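Local coordinates for protein Nsp15 (Middle East respiratory syndrome-related coronavirus, PDB 5YVD) that cleaves RNA as the coronavirus endoribonuclease Nsp15, a member of the EndoU clan that is probably specific for uridylates, at residues A54-A59 with G100-T105; W86-S91 with Y155-I160; E126-T131 with Y176-N181; D209-D214 with L247-Y252. All blocks are in the same frame, centred on the assembly; numbering follows the deposited sequence.

How the interactions relate
Following the chain from the N terminus, helix 51-59 enters interaction 1, and strand 86-87 opens interaction 2 before residues 100-105 come back to close interaction 1; the two loops therefore cross rather than nest. They also touch, Tyr58 CD2 lying 3.4 Å from Trp86 CE2. Helix 124-129 opens interaction 3 inside the loop of interaction 2, which residues 155-160 close before strand 174-178 closes interaction 3, giving a second crossing. Interaction 4 follows in series within the endoribonuclease region, its centre about 43 Å from that of interaction 3. Interaction 1 joins the N-terminal oligomerisation region to the middle domain, whereas interactions 2 and 3 both lie within the middle domain.

Interaction 1: residues A54-A59 with G100-T105; sequences AFELYA and GVCKYT
Glu56 and Leu57 of helix 51-59 pack against Cys102 and Val101 in a helix-to-loop contact that joins the N-terminal oligomerisation region to the middle domain. The loop partner, 100-105, belongs to the long connection between strands 92-93 and 115-118, and the closest CA atoms across the contact, those of Leu57 and Cys102, are 7.2 Å apart. Glu56 reaches across because its CG is anti to the backbone N (chi1 177°) and the chain then runs extended, which brings OE2 to 3.1 Å from Cys102 SG. This carboxylate oxygen has its main partner elsewhere, in a salt bridge with Lys60, one turn along the chain. A water molecule adds a looser polar link, giving a proton to Glu56 OE2 at 3.0 Å and accepting weakly from Lys103 N at 3.3 Å. On the loop, the amides of Val101 and Cys102 both bond to Asp106 OD1, while the ring of Tyr104 meets Lys34 of a second subunit in a cation-pi contact. The apolar half rests on one methyl: Leu57 CD2 lies 3.8 Å from Cys102 CB and, where the leucine and valine side chains cross nearly at right angles, 4.2 Å from Val101 CG1.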
# COMPACT_ATOMS: atom_id res chain seq x y z
N ALA A 54 12.66 -7.39 -6.81
CA ALA A 54 12.21 -7.39 -8.19
C ALA A 54 13.12 -6.49 -9.01
O ALA A 54 13.48 -6.81 -10.13
CB ALA A 54 10.79 -6.92 -8.27
N PHE A 55 13.49 -5.37 -8.43
CA PHE A 55 14.42 -4.43 -9.03
C PHE A 55 15.79 -5.03 -9.22
O PHE A 55 16.47 -4.68 -10.20
CB PHE A 55 14.53 -3.21 -8.11
CG PHE A 55 15.62 -2.24 -8.48
CD1 PHE A 55 15.65 -1.63 -9.73
CD2 PHE A 55 16.57 -1.88 -7.55
CE1 PHE A 55 16.63 -0.72 -10.04
CE2 PHE A 55 17.56 -0.98 -7.86
CZ PHE A 55 17.59 -0.40 -9.10
N GLU A 56 16.23 -5.88 -8.29
CA GLU A 56 17.57 -6.49 -8.37
C GLU A 56 17.60 -7.53 -9.51
O GLU A 56 18.52 -7.57 -10.31
CB GLU A 56 17.97 -7.11 -7.02
CG GLU A 56 19.31 -7.85 -7.00
CD GLU A 56 19.67 -8.47 -5.65
OE1 GLU A 56 19.29 -7.91 -4.60
OE2 GLU A 56 20.37 -9.53 -5.62
N LEU A 57 16.55 -8.33 -9.60
CA LEU A 57 16.48 -9.35 -10.62
C LEU A 57 16.39 -8.72 -11.98
O LEU A 57 17.02 -9.17 -12.93
CB LEU A 57 15.27 -10.22 -10.38
CG LEU A 57 15.33 -11.09 -9.14
CD1 LEU A 57 14.10 -11.97 -9.00
CD2 LEU A 57 16.59 -11.93 -9.15
N TYR A 58 15.58 -7.67 -12.06
CA TYR A 58 15.62 -6.79 -13.22
C TYR A 58 17.05 -6.36 -13.58
O TYR A 58 17.49 -6.56 -14.70
CB TYR A 58 14.77 -5.56 -12.99
CG TYR A 58 14.85 -4.59 -14.12
CD1 TYR A 58 15.39 -3.31 -13.95
CD2 TYR A 58 14.41 -4.96 -15.37
CE1 TYR A 58 15.48 -2.43 -14.99
CE2 TYR A 58 14.49 -4.08 -16.43
CZ TYR A 58 15.03 -2.83 -16.24
OH TYR A 58 15.07 -2.00 -17.31
N ALA A 59 17.77 -5.77 -12.64
CA ALA A 59 19.12 -5.29 -12.96
C ALA A 59 20.08 -6.41 -13.32
O ALA A 59 21.02 -6.19 -14.07
CB ALA A 59 19.70 -4.48 -11.82
N GLY A 100 21.88 -18.87 -7.74
CA GLY A 100 23.14 -18.19 -7.85
C GLY A 100 23.00 -16.84 -8.49
O GLY A 100 23.85 -16.44 -9.27
N VAL A 101 21.94 -16.11 -8.14
CA VAL A 101 21.75 -14.76 -8.68
C VAL A 101 21.45 -13.70 -7.61
O VAL A 101 22.00 -12.61 -7.67
CB VAL A 101 20.62 -14.75 -9.73
CG1 VAL A 101 20.38 -13.35 -10.26
CG2 VAL A 101 20.96 -15.67 -10.88
N CYS A 102 20.54 -14.00 -6.69
CA CYS A 102 20.12 -13.05 -5.65
C CYS A 102 19.89 -13.86 -4.37
O CYS A 102 19.16 -14.87 -4.38
CB CYS A 102 18.84 -12.34 -6.09
SG CYS A 102 17.94 -11.36 -4.85
N LYS A 103 20.53 -13.45 -3.27
CA LYS A 103 20.55 -14.26 -2.03
C LYS A 103 19.15 -14.54 -1.47
O LYS A 103 18.89 -15.60 -0.91
CB LYS A 103 21.43 -13.65 -0.95
CG LYS A 103 22.91 -13.98 -1.05
CD LYS A 103 23.77 -12.98 -0.26
CE LYS A 103 23.52 -13.03 1.27
NZ LYS A 103 23.94 -11.79 1.98
N TYR A 104 18.26 -13.58 -1.63
CA TYR A 104 16.94 -13.67 -1.07
C TYR A 104 16.09 -14.70 -1.80
O TYR A 104 15.30 -15.39 -1.18
CB TYR A 104 16.28 -12.30 -1.08
CG TYR A 104 14.99 -12.24 -0.32
CD1 TYR A 104 13.78 -12.54 -0.95
CD2 TYR A 104 14.96 -11.89 1.04
CE1 TYR A 104 12.59 -12.50 -0.25
CE2 TYR A 104 13.76 -11.86 1.75
CZ TYR A 104 12.58 -12.15 1.08
OH TYR A 104 11.38 -12.12 1.72
N THR A 105 16.27 -14.84 -3.12
CA THR A 105 15.45 -15.76 -3.91
C THR A 105 16.13 -17.06 -4.36
O THR A 105 15.45 -17.94 -4.94
CB THR A 105 14.95 -15.06 -5.16
OG1 THR A 105 16.06 -14.49 -5.86
CG2 THR A 105 13.93 -14.01 -4.80
O HOH W 1 22.10 -10.53 -3.40

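Interaction 2: residues W86-S91 with Y155-I160; sequences WDYERS and YFNGAI
The amide of Tyr88 donates to Tyr155 OH over 3.1 Å (N-H...O angle 162°), the one direct hydrogen bond between 86-91 and 155-160. Asp87 shapes the turn after strand 86-87: its OD1 accepts from Arg90 N at 3.0 Å in an Asx motif, and its OD2 forms a salt bridge with Arg90 NE. With CG anti to its carbonyl carbon (chi1 -71°), Tyr88 lays its ring flat on the hairpin. Asn157 C sits 3.6 Å above the centre of one face, Gly158 N lies over the same face toward the rim, and Trp86 CD1 backs the opposite face at 3.5 Å. The backbone under the ring is a type I' turn from Phe156 to Ala159, closed by Ala159 N to Phe156 O at 2.9 Å; Gly158, with positive phi, brings no side chain there. One water joins the ends, 2.6 Å from Tyr88 OH and donating to Asn157 OD1, while Asn157 ND2 bonds to Thr278 of a third subunit. The hairpin of strands 153-156 and 159-162 meets the turn joining strands 86-87 and 92-93, with Tyr155 edge-to-face on Phe69 of helix 69-74 and Trp86 edge-to-face with Tyr58 of helix 51-59.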
# COMPACT_ATOMS: atom_id res chain seq x y z
N TRP A 86 14.59 -11.95 -18.00
CA TRP A 86 13.54 -10.92 -17.89
C TRP A 86 12.56 -11.05 -19.04
O TRP A 86 12.97 -11.15 -20.20
CB TRP A 86 14.13 -9.51 -17.87
CG TRP A 86 13.17 -8.43 -17.40
CD1 TRP A 86 12.63 -7.42 -18.15
CD2 TRP A 86 12.66 -8.25 -16.07
NE1 TRP A 86 11.82 -6.61 -17.36
CE2 TRP A 86 11.82 -7.10 -16.09
CE3 TRP A 86 12.84 -8.93 -14.86
CZ2 TRP A 86 11.15 -6.64 -14.95
CZ3 TRP A 86 12.17 -8.44 -13.70
CH2 TRP A 86 11.34 -7.32 -13.77
N ASP A 87 11.27 -11.07 -18.70
CA ASP A 87 10.17 -10.97 -19.67
C ASP A 87 9.62 -9.52 -19.73
O ASP A 87 8.97 -9.03 -18.78
CB ASP A 87 9.07 -11.96 -19.31
CG ASP A 87 7.92 -11.94 -20.31
OD1 ASP A 87 7.61 -10.85 -20.82
OD2 ASP A 87 7.31 -13.00 -20.55
N TYR A 88 9.86 -8.85 -20.86
CA TYR A 88 9.62 -7.41 -20.93
C TYR A 88 8.15 -7.08 -21.13
O TYR A 88 7.68 -6.02 -20.73
CB TYR A 88 10.45 -6.77 -22.05
CG TYR A 88 11.94 -6.68 -21.79
CD1 TYR A 88 12.72 -7.82 -21.74
CD2 TYR A 88 12.57 -5.46 -21.62
CE1 TYR A 88 14.09 -7.74 -21.52
CE2 TYR A 88 13.94 -5.38 -21.40
CZ TYR A 88 14.71 -6.53 -21.36
OH TYR A 88 16.09 -6.48 -21.14
N GLU A 89 7.40 -7.97 -21.75
CA GLU A 89 5.98 -7.72 -21.88
C GLU A 89 5.39 -7.77 -20.48
O GLU A 89 4.65 -6.88 -20.10
CB GLU A 89 5.35 -8.78 -22.78
CG GLU A 89 3.85 -8.63 -23.01
CD GLU A 89 3.20 -9.94 -23.48
OE1 GLU A 89 3.82 -11.02 -23.30
OE2 GLU A 89 2.08 -9.91 -24.03
N ARG A 90 5.72 -8.79 -19.70
CA ARG A 90 5.11 -8.94 -18.36
C ARG A 90 5.78 -8.04 -17.34
O ARG A 90 5.17 -7.73 -16.33
CB ARG A 90 5.16 -10.38 -17.84
CG ARG A 90 4.53 -11.40 -18.75
CD ARG A 90 4.43 -12.75 -18.07
NE ARG A 90 5.75 -13.34 -17.85
CZ ARG A 90 6.27 -13.70 -16.67
NH1 ARG A 90 5.60 -13.56 -15.53
NH2 ARG A 90 7.47 -14.24 -16.65
N SER A 91 7.02 -7.65 -17.59
CA SER A 91 7.82 -6.93 -16.59
C SER A 91 7.96 -7.76 -15.32
O SER A 91 7.71 -7.31 -14.19
CB SER A 91 7.26 -5.53 -16.29
OG SER A 91 7.52 -4.73 -17.41
N TYR A 155 14.49 -14.45 -28.71
CA TYR A 155 14.09 -13.29 -27.95
C TYR A 155 15.35 -12.55 -27.54
O TYR A 155 16.30 -13.19 -27.13
CB TYR A 155 13.34 -13.77 -26.73
CG TYR A 155 12.64 -12.71 -25.91
CD1 TYR A 155 13.28 -12.09 -24.84
CD2 TYR A 155 11.33 -12.38 -26.18
CE1 TYR A 155 12.61 -11.16 -24.06
CE2 TYR A 155 10.66 -11.44 -25.42
CZ TYR A 155 11.29 -10.84 -24.36
OH TYR A 155 10.58 -9.92 -23.64
N PHE A 156 15.37 -11.23 -27.65
CA PHE A 156 16.51 -10.43 -27.16
C PHE A 156 16.07 -9.04 -26.66
O PHE A 156 15.51 -8.25 -27.44
CB PHE A 156 17.59 -10.32 -28.25
CG PHE A 156 18.83 -9.55 -27.82
CD1 PHE A 156 19.48 -9.84 -26.62
CD2 PHE A 156 19.36 -8.56 -28.64
CE1 PHE A 156 20.61 -9.14 -26.25
CE2 PHE A 156 20.50 -7.86 -28.28
CZ PHE A 156 21.12 -8.15 -27.08
N ASN A 157 16.31 -8.75 -25.38
CA ASN A 157 15.96 -7.46 -24.77
C ASN A 157 14.50 -6.99 -25.06
O ASN A 157 14.25 -5.80 -25.26
CB ASN A 157 16.94 -6.37 -25.22
CG ASN A 157 18.38 -6.64 -24.79
OD1 ASN A 157 18.65 -7.41 -23.86
ND2 ASN A 157 19.32 -5.99 -25.46
N GLY A 158 13.54 -7.91 -25.08
CA GLY A 158 12.16 -7.56 -25.39
C GLY A 158 11.71 -7.80 -26.83
O GLY A 158 10.51 -7.88 -27.08
N ALA A 159 12.65 -7.91 -27.77
CA ALA A 159 12.31 -8.09 -29.21
C ALA A 159 12.44 -9.51 -29.72
O ALA A 159 13.19 -10.32 -29.17
CB ALA A 159 13.19 -7.20 -30.08
N ILE A 160 11.72 -9.77 -30.81
CA ILE A 160 11.94 -10.99 -31.58
C ILE A 160 12.94 -10.64 -32.65
O ILE A 160 12.85 -9.60 -33.31
CB ILE A 160 10.67 -11.59 -32.21
CG1 ILE A 160 9.94 -12.52 -31.23
CG2 ILE A 160 11.03 -12.49 -33.39
CD1 ILE A 160 9.82 -12.03 -29.81
O HOH W 2 17.79 -8.39 -21.55

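Interaction 3: residues E126-T131 with Y176-N181; sequences EKFMST and YKKVNN
Lys178 bends at its third torsion (chi3 70°) and Phe128 sets CG anti to its backbone N (chi1 165°), so the lysine chain passes the phenyl ring and turns its ammonium toward the end of helix 124-129. On the way Lys178 CD comes to 3.6 Å from Phe128 CZ. NZ donates to Phe128 O at 2.7 Å, in the carbonyl plane and on a lone pair, and to Thr131 O at 2.6 Å, from above that carbonyl's plane. Its three N-H groups face four oxygens, so two weak bonds, to Met129 O at 3.1 Å and Asn181 OD1 at 3.2 Å, must share what remains. The same nitrogen stands 5.0 Å from the Phe128 ring centroid and 2° off its normal, a cation-pi contact over the face. The carbonyls at this helix end would probably stabilise the positive charge. Tyr176 CB meets Phe128 CZ at 4.0 Å, while Tyr176 OH bonds to Ile142 N. Helix 124-129 links the parallel neighbours 115-118 and 134-138 in a beta-alpha-beta crossover beside a mixed beta sheet; from the antiparallel neighbour 174-178 comes the lysine, hydrogen-bonded to carbonyls at the crossover helix's C-terminal end.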
# COMPACT_ATOMS: atom_id res chain seq x y z
N GLU A 126 29.20 -28.73 -18.31
CA GLU A 126 29.64 -29.83 -17.43
C GLU A 126 28.69 -30.03 -16.26
O GLU A 126 28.40 -31.16 -15.87
CB GLU A 126 31.06 -29.61 -16.91
CG GLU A 126 32.12 -29.58 -18.01
CD GLU A 126 32.37 -28.21 -18.64
OE1 GLU A 126 31.67 -27.23 -18.31
OE2 GLU A 126 33.27 -28.11 -19.49
N LYS A 127 28.18 -28.94 -15.71
CA LYS A 127 27.18 -29.04 -14.64
C LYS A 127 25.90 -29.72 -15.17
O LYS A 127 25.36 -30.67 -14.57
CB LYS A 127 26.90 -27.65 -14.04
CG LYS A 127 27.09 -27.59 -12.53
CD LYS A 127 26.05 -28.45 -11.81
CE LYS A 127 26.41 -28.72 -10.34
NZ LYS A 127 25.40 -29.58 -9.65
N PHE A 128 25.43 -29.25 -16.33
CA PHE A 128 24.30 -29.88 -16.98
C PHE A 128 24.57 -31.36 -17.20
O PHE A 128 23.64 -32.17 -17.10
CB PHE A 128 23.95 -29.19 -18.31
CG PHE A 128 23.03 -29.99 -19.20
CD1 PHE A 128 21.69 -30.11 -18.90
CD2 PHE A 128 23.51 -30.59 -20.34
CE1 PHE A 128 20.84 -30.84 -19.71
CE2 PHE A 128 22.67 -31.32 -21.15
CZ PHE A 128 21.33 -31.44 -20.84
N MET A 129 25.83 -31.72 -17.50
CA MET A 129 26.19 -33.13 -17.77
C MET A 129 26.14 -34.00 -16.54
O MET A 129 25.95 -35.20 -16.66
CB MET A 129 27.59 -33.30 -18.40
CG MET A 129 27.74 -32.79 -19.82
SD MET A 129 26.66 -33.63 -20.96
CE MET A 129 27.29 -35.31 -20.89
N SER A 130 26.34 -33.40 -15.36
CA SER A 130 26.24 -34.15 -14.10
C SER A 130 24.95 -33.86 -13.32
O SER A 130 24.94 -33.92 -12.10
CB SER A 130 27.46 -33.86 -13.23
OG SER A 130 27.68 -32.48 -13.07
N THR A 131 23.86 -33.58 -14.04
CA THR A 131 22.57 -33.28 -13.42
C THR A 131 21.53 -34.14 -14.12
O THR A 131 21.41 -34.08 -15.33
CB THR A 131 22.20 -31.79 -13.63
OG1 THR A 131 23.31 -30.96 -13.29
CG2 THR A 131 20.97 -31.39 -12.82
N TYR A 176 18.79 -29.12 -25.48
CA TYR A 176 18.88 -30.50 -24.99
C TYR A 176 18.05 -30.65 -23.75
O TYR A 176 17.87 -29.72 -22.98
CB TYR A 176 20.34 -30.88 -24.71
CG TYR A 176 21.22 -30.70 -25.92
CD1 TYR A 176 21.59 -31.79 -26.69
CD2 TYR A 176 21.64 -29.45 -26.33
CE1 TYR A 176 22.36 -31.66 -27.83
CE2 TYR A 176 22.43 -29.30 -27.47
CZ TYR A 176 22.79 -30.42 -28.22
OH TYR A 176 23.58 -30.31 -29.34
N LYS A 177 17.51 -31.84 -23.57
CA LYS A 177 16.78 -32.14 -22.36
C LYS A 177 17.23 -33.49 -21.84
O LYS A 177 17.42 -34.43 -22.61
CB LYS A 177 15.27 -32.14 -22.62
CG LYS A 177 14.47 -32.34 -21.36
CD LYS A 177 13.01 -32.02 -21.56
CE LYS A 177 12.26 -32.03 -20.23
NZ LYS A 177 10.81 -32.23 -20.42
N LYS A 178 17.40 -33.56 -20.52
CA LYS A 178 17.73 -34.80 -19.83
C LYS A 178 16.65 -35.13 -18.80
O LYS A 178 16.14 -34.25 -18.11
CB LYS A 178 19.08 -34.66 -19.12
CG LYS A 178 20.26 -35.13 -19.94
CD LYS A 178 21.58 -34.72 -19.33
CE LYS A 178 21.89 -35.48 -18.06
NZ LYS A 178 22.99 -34.80 -17.31
N VAL A 179 16.31 -36.41 -18.71
CA VAL A 179 15.40 -36.92 -17.70
C VAL A 179 15.97 -38.23 -17.20
O VAL A 179 16.14 -39.15 -17.99
CB VAL A 179 13.99 -37.18 -18.28
CG1 VAL A 179 13.11 -37.96 -17.30
CG2 VAL A 179 13.31 -35.86 -18.70
N ASN A 180 16.28 -38.31 -15.91
CA ASN A 180 16.94 -39.48 -15.30
C ASN A 180 18.35 -39.65 -15.81
O ASN A 180 18.81 -40.76 -16.01
CB ASN A 180 16.13 -40.78 -15.53
CG ASN A 180 14.75 -40.72 -14.92
OD1 ASN A 180 14.61 -40.63 -13.70
ND2 ASN A 180 13.73 -40.77 -15.75
N ASN A 181 19.03 -38.54 -16.03
CA ASN A 181 20.37 -38.52 -16.62
C ASN A 181 20.41 -39.16 -18.02
O ASN A 181 21.43 -39.69 -18.47
CB ASN A 181 21.39 -39.19 -15.67
CG ASN A 181 22.69 -38.40 -15.57
OD1 ASN A 181 22.67 -37.23 -15.21
ND2 ASN A 181 23.82 -39.04 -15.86

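Interaction 4: residues D209-D214 with L247-Y252; sequences DFLSFD and LLIGLY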
# COMPACT_ATOMS: atom_id res chain seq x y z
N ASP A 209 0.50 -12.89 -50.24
CA ASP A 209 -0.70 -12.83 -51.02
C ASP A 209 -1.88 -12.71 -50.04
O ASP A 209 -2.80 -11.91 -50.24
CB ASP A 209 -0.85 -14.08 -51.91
CG ASP A 209 0.12 -14.07 -53.11
OD1 ASP A 209 0.78 -13.05 -53.40
OD2 ASP A 209 0.18 -15.11 -53.79
N PHE A 210 -1.81 -13.47 -48.95
CA PHE A 210 -2.89 -13.48 -48.01
C PHE A 210 -3.20 -12.08 -47.52
O PHE A 210 -4.38 -11.69 -47.44
CB PHE A 210 -2.59 -14.39 -46.82
CG PHE A 210 -3.74 -14.47 -45.85
CD1 PHE A 210 -4.81 -15.31 -46.08
CD2 PHE A 210 -3.77 -13.67 -44.72
CE1 PHE A 210 -5.88 -15.38 -45.18
CE2 PHE A 210 -4.82 -13.73 -43.83
CZ PHE A 210 -5.89 -14.59 -44.05
N LEU A 211 -2.17 -11.32 -47.22
CA LEU A 211 -2.37 -10.00 -46.62
C LEU A 211 -2.90 -8.98 -47.59
O LEU A 211 -3.49 -8.01 -47.15
CB LEU A 211 -1.09 -9.47 -46.00
CG LEU A 211 -0.60 -10.35 -44.87
CD1 LEU A 211 0.76 -9.84 -44.41
CD2 LEU A 211 -1.63 -10.35 -43.76
N SER A 212 -2.68 -9.20 -48.90
CA SER A 212 -3.09 -8.25 -49.94
C SER A 212 -4.26 -8.70 -50.80
O SER A 212 -4.96 -7.86 -51.29
CB SER A 212 -1.92 -7.93 -50.88
OG SER A 212 -1.59 -9.06 -51.69
N PHE A 213 -4.47 -9.99 -51.00
CA PHE A 213 -5.52 -10.47 -51.95
C PHE A 213 -6.96 -10.39 -51.43
O PHE A 213 -7.23 -10.64 -50.27
CB PHE A 213 -5.28 -11.95 -52.32
CG PHE A 213 -4.14 -12.16 -53.27
CD1 PHE A 213 -4.17 -13.22 -54.16
CD2 PHE A 213 -3.04 -11.30 -53.30
CE1 PHE A 213 -3.12 -13.42 -55.05
CE2 PHE A 213 -1.99 -11.50 -54.18
CZ PHE A 213 -2.03 -12.57 -55.05
N ASP A 214 -7.88 -10.08 -52.32
CA ASP A 214 -9.28 -10.42 -52.08
C ASP A 214 -9.39 -11.91 -51.70
O ASP A 214 -8.69 -12.74 -52.27
CB ASP A 214 -10.11 -10.20 -53.33
CG ASP A 214 -11.58 -10.38 -53.07
OD1 ASP A 214 -12.17 -11.38 -53.53
OD2 ASP A 214 -12.14 -9.55 -52.34
N LEU A 247 -6.25 -18.13 -36.64
CA LEU A 247 -4.87 -18.04 -37.10
C LEU A 247 -4.44 -16.60 -37.07
O LEU A 247 -5.20 -15.74 -37.48
CB LEU A 247 -4.73 -18.64 -38.49
CG LEU A 247 -3.28 -18.89 -38.92
CD1 LEU A 247 -2.73 -20.11 -38.21
CD2 LEU A 247 -3.14 -19.04 -40.43
N LEU A 248 -3.24 -16.33 -36.57
CA LEU A 248 -2.87 -14.96 -36.22
C LEU A 248 -2.81 -14.05 -37.44
O LEU A 248 -3.23 -12.89 -37.39
CB LEU A 248 -1.56 -14.87 -35.45
CG LEU A 248 -1.18 -13.41 -35.10
CD1 LEU A 248 -2.13 -12.81 -34.07
CD2 LEU A 248 0.26 -13.26 -34.62
N ILE A 249 -2.28 -14.56 -38.55
CA ILE A 249 -2.18 -13.74 -39.75
C ILE A 249 -3.57 -13.21 -40.17
O ILE A 249 -3.71 -12.07 -40.62
CB ILE A 249 -1.46 -14.49 -40.88
CG1 ILE A 249 -1.22 -13.57 -42.09
CG2 ILE A 249 -2.24 -15.73 -41.29
CD1 ILE A 249 -0.30 -14.17 -43.15
N GLY A 250 -4.60 -14.04 -39.99
CA GLY A 250 -5.97 -13.63 -40.28
C GLY A 250 -6.50 -12.57 -39.31
O GLY A 250 -7.21 -11.65 -39.70
N LEU A 251 -6.14 -12.72 -38.04
CA LEU A 251 -6.47 -11.72 -37.03
C LEU A 251 -5.74 -10.41 -37.29
O LEU A 251 -6.34 -9.34 -37.17
CB LEU A 251 -6.14 -12.24 -35.61
CG LEU A 251 -6.22 -11.23 -34.47
CD1 LEU A 251 -7.59 -10.62 -34.41
CD2 LEU A 251 -5.89 -11.84 -33.12
N TYR A 252 -4.45 -10.49 -37.59
CA TYR A 252 -3.69 -9.28 -37.92
C TYR A 252 -4.30 -8.56 -39.11
O TYR A 252 -4.59 -7.34 -39.06
CB TYR A 252 -2.24 -9.63 -38.23
CG TYR A 252 -1.44 -8.53 -38.86
CD1 TYR A 252 -1.08 -8.59 -40.19
CD2 TYR A 252 -1.01 -7.45 -38.12
CE1 TYR A 252 -0.33 -7.59 -40.77
CE2 TYR A 252 -0.25 -6.44 -38.69
CZ TYR A 252 0.08 -6.52 -40.01
OH TYR A 252 0.82 -5.54 -40.60
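The side chains of Phe210 and Ile249 run past one another head to tail where helix 205-212 packs against the start of helix 248-255, a buried helix-helix contact in the endoribonuclease region. The nearest CA atoms, those of Leu211 and Ile249, are 7.8 Å apart, and the evidence for the fit is entirely apolar. With CG anti to the backbone N (chi1 -178°), Phe210 carries its ring to the second helix, where CD2 lies 3.7 Å from Ile249 CG1. The rim of the ring goes further: Phe210 CE2 meets Gly250 CA at 3.7 Å, the CA lying near the ring plane, so the phenyl turns an edge to the glycine backbone. Ile249 has CG1 anti to its own backbone N (chi1 -174°), which sends that branch toward the first helix, where it meets both Phe210 and Leu211. Leu211 meets the same methylene, crossing Ile249 at a slant, with its CD2 3.7 Å from Ile249 CG1. One methylene is therefore touched by both a ring and a methyl.

The surroundings extend this core. Phe210 also meets Phe218 of helix 215-221 edge-to-face and touches Leu296 of helix 296-304, while Tyr252 stacks on Phe200. At the end of helix 205-212 the carbonyl of Asp209 takes two backbone protons, from Ser212 N at 3.0 Å and Phe213 N at 2.7 Å, before the chain turns into the next helix, capped by Asp214. Three residues on from Ile249, Tyr252 offers a ring edge to Leu211 CD2, 4.0 Å from Tyr252 CD1.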